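Local coordinates for putrescine aminotransferase (Halomonas elongata DSM 2581, PDB 6GWI), which probably transfers amino groups from amines such as putrescine to oxo acids, using pyridoxal-5'-phosphate as cofactor, at residues 110-115 and 314-319. Sequence-based numbering, arbitrary orientation.
Sequences RVFFTG and FFHGFT. With PLP (pyridoxal-5'-phosphate), chain C.
With CG anti to the backbone N (chi1 -171°), Phe-112 sends its ring from strand 108-114 to segment 314-319; His-316, likewise anti, sends its imidazole to meet it. The strand pairs antiparallel with strand 295-300 in the class-III (fold type I) aminotransferase fold, and the sheet continues into the second subunit; segment 314-319, which precedes helix 324-339, carries phosphate-binding groups at its far end. Phe-112 CZ lies 3.5 Å from His-316 CD2, the two rings meeting obliquely with planes at 44°. In the plane of the phenyl ring, at its edge, sit Gly-317 CA, 3.7 Å from Phe-112 CZ, and the carbonyl oxygen of His-316. Gly-317 has a backbone shape in which a CB would jam against that same oxygen. Phe-314 adds a looser apolar contact, its CD2 4.3 Å from Phe-112 CE2, while His-316 CB lies over one face of the Phe-314 ring. Cut back to an alanine, Phe-112 is likely to leave a gap between strand and segment, beside His-316 CD2 and Gly-317 CA. Both imidazole nitrogens are satisfied from helix 117-134, ND1 by Arg-126 and NE2 by Thr-123, which fixes the ring's rotation. Farther along, Thr-114 and Phe-318 run side by side, the methyl CG2 of Thr-114 3.9 Å from Phe-318 CE2; Thr-114 OG1 bonds instead to the carbonyl of Ser-116. PLP O2P lies in the plane of the Phe-318 ring, at its edge by CD1. That cofactor is shared across the dimer interface, since Gly-117 N and Ser-118 OG of the second subunit also bind it. Thr-319 grips one phosphate oxygen twice: its backbone N reaches PLP O1P at 2.9 Å, nearly straight at 166°, and its OG1 donates to the same O1P at 2.7 Å.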
ATOM      1  N   ARG B 110     -14.310 -13.222   7.480  1.00 22.04           N
ATOM      2  CA  ARG B 110     -12.890 -13.350   7.173  1.00 23.66           C
ATOM      3  C   ARG B 110     -12.328 -12.005   6.737  1.00 23.83           C
ATOM      4  O   ARG B 110     -13.057 -11.113   6.296  1.00 21.91           O
ATOM      5  CB  ARG B 110     -12.633 -14.410   6.092  1.00 26.83           C
ATOM      6  CG  ARG B 110     -12.874 -15.829   6.584  1.00 34.60           C
ATOM      7  CD  ARG B 110     -13.077 -16.795   5.439  1.00 37.38           C
ATOM      8  NE  ARG B 110     -13.510 -18.108   5.911  1.00 49.26           N
ATOM      9  CZ  ARG B 110     -14.763 -18.559   5.857  1.00 58.24           C
ATOM     10  NH1 ARG B 110     -15.737 -17.814   5.347  1.00 43.63           N
ATOM     11  NH2 ARG B 110     -15.041 -19.771   6.316  1.00 87.99           N
ATOM     12  N   VAL B 111     -11.016 -11.857   6.896  1.00 18.49           N
ATOM     13  CA  VAL B 111     -10.326 -10.632   6.512  1.00 22.78           C
ATOM     14  C   VAL B 111      -9.026 -10.988   5.805  1.00 16.02           C
ATOM     15  O   VAL B 111      -8.321 -11.924   6.195  1.00 17.19           O
ATOM     16  CB  VAL B 111     -10.062  -9.720   7.731  1.00 26.13           C
ATOM     17  CG1 VAL B 111      -9.127 -10.394   8.723  1.00 36.64           C
ATOM     18  CG2 VAL B 111      -9.497  -8.380   7.273  1.00 37.88           C
ATOM     19  N   PHE B 112      -8.730 -10.242   4.747  1.00 21.94           N
ATOM     20  CA  PHE B 112      -7.436 -10.250   4.076  1.00 24.56           C
ATOM     21  C   PHE B 112      -6.764  -8.918   4.385  1.00 20.15           C
ATOM     22  O   PHE B 112      -7.327  -7.857   4.090  1.00 21.30           O
ATOM     23  CB  PHE B 112      -7.605 -10.439   2.569  1.00 14.79           C
ATOM     24  CG  PHE B 112      -6.312 -10.665   1.833  1.00 20.10           C
ATOM     25  CD1 PHE B 112      -5.425  -9.619   1.625  1.00 29.34           C
ATOM     26  CD2 PHE B 112      -5.994 -11.915   1.329  1.00 21.01           C
ATOM     27  CE1 PHE B 112      -4.237  -9.820   0.944  1.00 23.51           C
ATOM     28  CE2 PHE B 112      -4.807 -12.120   0.645  1.00 24.09           C
ATOM     29  CZ  PHE B 112      -3.929 -11.070   0.452  1.00 26.67           C
ATOM     30  N   PHE B 113      -5.586  -8.966   4.994  1.00 16.79           N
ATOM     31  CA  PHE B 113      -4.932  -7.745   5.441  1.00 14.09           C
ATOM     32  C   PHE B 113      -4.111  -7.113   4.323  1.00 19.28           C
ATOM     33  O   PHE B 113      -3.531  -7.800   3.478  1.00 18.84           O
ATOM     34  CB  PHE B 113      -4.038  -8.017   6.654  1.00 16.97           C
ATOM     35  CG  PHE B 113      -4.804  -8.334   7.907  1.00 27.02           C
ATOM     36  CD1 PHE B 113      -5.607  -7.377   8.505  1.00 23.02           C
ATOM     37  CD2 PHE B 113      -4.716  -9.585   8.489  1.00 20.86           C
ATOM     38  CE1 PHE B 113      -6.312  -7.667   9.659  1.00 26.84           C
ATOM     39  CE2 PHE B 113      -5.419  -9.878   9.640  1.00 16.67           C
ATOM     40  CZ  PHE B 113      -6.214  -8.917  10.227  1.00 22.54           C
ATOM     41  N   THR B 114      -4.087  -5.779   4.327  1.00 15.58           N
ATOM     42  CA  THR B 114      -3.266  -4.990   3.421  1.00 20.08           C
ATOM     43  C   THR B 114      -2.637  -3.854   4.221  1.00 19.42           C
ATOM     44  O   THR B 114      -2.826  -3.746   5.437  1.00 26.83           O
ATOM     45  CB  THR B 114      -4.081  -4.419   2.252  1.00 18.09           C
ATOM     46  OG1 THR B 114      -4.990  -3.427   2.742  1.00 22.02           O
ATOM     47  CG2 THR B 114      -4.864  -5.510   1.562  1.00 16.64           C
ATOM     48  N   GLY B 115      -1.916  -2.978   3.529  1.00 27.73           N
ATOM     49  CA  GLY B 115      -1.283  -1.849   4.181  1.00 23.17           C
ATOM     50  C   GLY B 115      -2.056  -0.549   4.093  1.00 25.18           C
ATOM     51  O   GLY B 115      -1.807   0.371   4.877  1.00 20.33           O
ATOM     52  N   PHE B 314      -4.452 -18.218  -3.789  1.00 21.67           N
ATOM     53  CA  PHE B 314      -4.721 -16.874  -4.296  1.00 24.54           C
ATOM     54  C   PHE B 314      -3.377 -16.154  -4.386  1.00 30.40           C
ATOM     55  O   PHE B 314      -2.792 -15.792  -3.360  1.00 25.97           O
ATOM     56  CB  PHE B 314      -5.707 -16.156  -3.373  1.00 22.42           C
ATOM     57  CG  PHE B 314      -6.191 -14.824  -3.887  1.00 33.87           C
ATOM     58  CD1 PHE B 314      -6.447 -14.620  -5.233  1.00 37.85           C
ATOM     59  CD2 PHE B 314      -6.417 -13.779  -3.002  1.00 29.31           C
ATOM     60  CE1 PHE B 314      -6.900 -13.391  -5.688  1.00 30.55           C
ATOM     61  CE2 PHE B 314      -6.868 -12.555  -3.449  1.00 24.08           C
ATOM     62  CZ  PHE B 314      -7.112 -12.360  -4.793  1.00 22.72           C
ATOM     63  N   PHE B 315      -2.880 -15.958  -5.612  1.00 23.10           N
ATOM     64  CA  PHE B 315      -1.535 -15.411  -5.826  1.00 19.25           C
ATOM     65  C   PHE B 315      -1.591 -13.892  -5.674  1.00 24.47           C
ATOM     66  O   PHE B 315      -1.495 -13.120  -6.632  1.00 20.28           O
ATOM     67  CB  PHE B 315      -0.991 -15.814  -7.189  1.00 21.83           C
ATOM     68  CG  PHE B 315      -0.655 -17.271  -7.299  1.00 29.78           C
ATOM     69  CD1 PHE B 315       0.601 -17.733  -6.941  1.00 28.04           C
ATOM     70  CD2 PHE B 315      -1.593 -18.176  -7.763  1.00 33.51           C
ATOM     71  CE1 PHE B 315       0.912 -19.076  -7.039  1.00 29.75           C
ATOM     72  CE2 PHE B 315      -1.288 -19.518  -7.865  1.00 36.22           C
ATOM     73  CZ  PHE B 315      -0.032 -19.970  -7.502  1.00 28.39           C
ATOM     74  N   HIS B 316      -1.720 -13.472  -4.420  1.00 20.07           N
ATOM     75  CA  HIS B 316      -1.997 -12.084  -4.095  1.00 26.52           C
ATOM     76  C   HIS B 316      -1.550 -11.816  -2.667  1.00 24.05           C
ATOM     77  O   HIS B 316      -1.688 -12.679  -1.798  1.00 18.92           O
ATOM     78  CB  HIS B 316      -3.490 -11.770  -4.242  1.00 24.38           C
ATOM     79  CG  HIS B 316      -3.829 -10.350  -3.927  1.00 24.37           C
ATOM     80  ND1 HIS B 316      -3.602  -9.320  -4.812  1.00 21.17           N
ATOM     81  CD2 HIS B 316      -4.350  -9.781  -2.814  1.00 21.28           C
ATOM     82  CE1 HIS B 316      -3.981  -8.180  -4.266  1.00 18.55           C
ATOM     83  NE2 HIS B 316      -4.435  -8.430  -3.052  1.00 17.60           N
ATOM     84  N   GLY B 317      -1.012 -10.630  -2.438  1.00 17.74           N
ATOM     85  CA  GLY B 317      -0.711 -10.196  -1.085  1.00 24.54           C
ATOM     86  C   GLY B 317       0.509  -9.303  -1.048  1.00 20.87           C
ATOM     87  O   GLY B 317       1.208  -9.109  -2.039  1.00 23.65           O
ATOM     88  N   PHE B 318       0.757  -8.753   0.141  1.00 21.64           N
ATOM     89  CA  PHE B 318       1.783  -7.737   0.330  1.00 19.70           C
ATOM     90  C   PHE B 318       2.707  -8.108   1.479  1.00 17.94           C
ATOM     91  O   PHE B 318       2.273  -8.667   2.490  1.00 19.15           O
ATOM     92  CB  PHE B 318       1.127  -6.375   0.582  1.00 25.10           C
ATOM     93  CG  PHE B 318       0.091  -6.016  -0.448  1.00 22.55           C
ATOM     94  CD1 PHE B 318       0.456  -5.403  -1.638  1.00 22.29           C
ATOM     95  CD2 PHE B 318      -1.243  -6.331  -0.245  1.00 18.22           C
ATOM     96  CE1 PHE B 318      -0.499  -5.091  -2.594  1.00 23.22           C
ATOM     97  CE2 PHE B 318      -2.199  -6.024  -1.200  1.00 19.10           C
ATOM     98  CZ  PHE B 318      -1.826  -5.403  -2.371  1.00 20.51           C
ATOM     99  N   THR B 319       3.988  -7.779   1.310  1.00 17.98           N
ATOM    100  CA  THR B 319       5.015  -8.023   2.314  1.00 17.53           C
ATOM    101  C   THR B 319       4.529  -7.639   3.707  1.00 22.95           C
ATOM    102  O   THR B 319       4.722  -8.390   4.669  1.00 20.21           O
ATOM    103  CB  THR B 319       6.287  -7.242   1.953  1.00 21.96           C
ATOM    104  OG1 THR B 319       6.816  -7.721   0.709  1.00 21.69           O
ATOM    105  CG2 THR B 319       7.339  -7.394   3.026  1.00 20.46           C
TER
HETATM  106  N1  PLP C 501       9.103  -5.228  -6.191  1.00 15.50           N
HETATM  107  C2  PLP C 501       9.964  -6.234  -5.811  1.00 23.72           C
HETATM  108  C2A PLP C 501      11.230  -6.444  -6.591  1.00 15.75           C
HETATM  109  C3  PLP C 501       9.653  -7.039  -4.713  1.00 28.11           C
HETATM  110  O3  PLP C 501      10.517  -8.039  -4.348  1.00 29.36           O
HETATM  111  C4  PLP C 501       8.474  -6.829  -3.991  1.00 24.14           C
HETATM  112  C4A PLP C 501       8.399  -7.298  -2.562  1.00 27.24           C
HETATM  113  C5  PLP C 501       7.617  -5.807  -4.396  1.00 20.05           C
HETATM  114  C6  PLP C 501       7.935  -5.012  -5.489  1.00 18.81           C
HETATM  115  C5A PLP C 501       6.324  -5.546  -3.657  1.00 26.88           C
HETATM  116  O4P PLP C 501       6.531  -4.923  -2.408  1.00 21.44           O
HETATM  117  P   PLP C 501       5.349  -5.005  -1.312  1.00 19.76           P
HETATM  118  O1P PLP C 501       5.144  -6.457  -0.935  1.00 18.58           O
HETATM  119  O2P PLP C 501       4.078  -4.443  -1.915  1.00 15.87           O
HETATM  120  O3P PLP C 501       5.759  -4.211  -0.089  1.00 18.78           O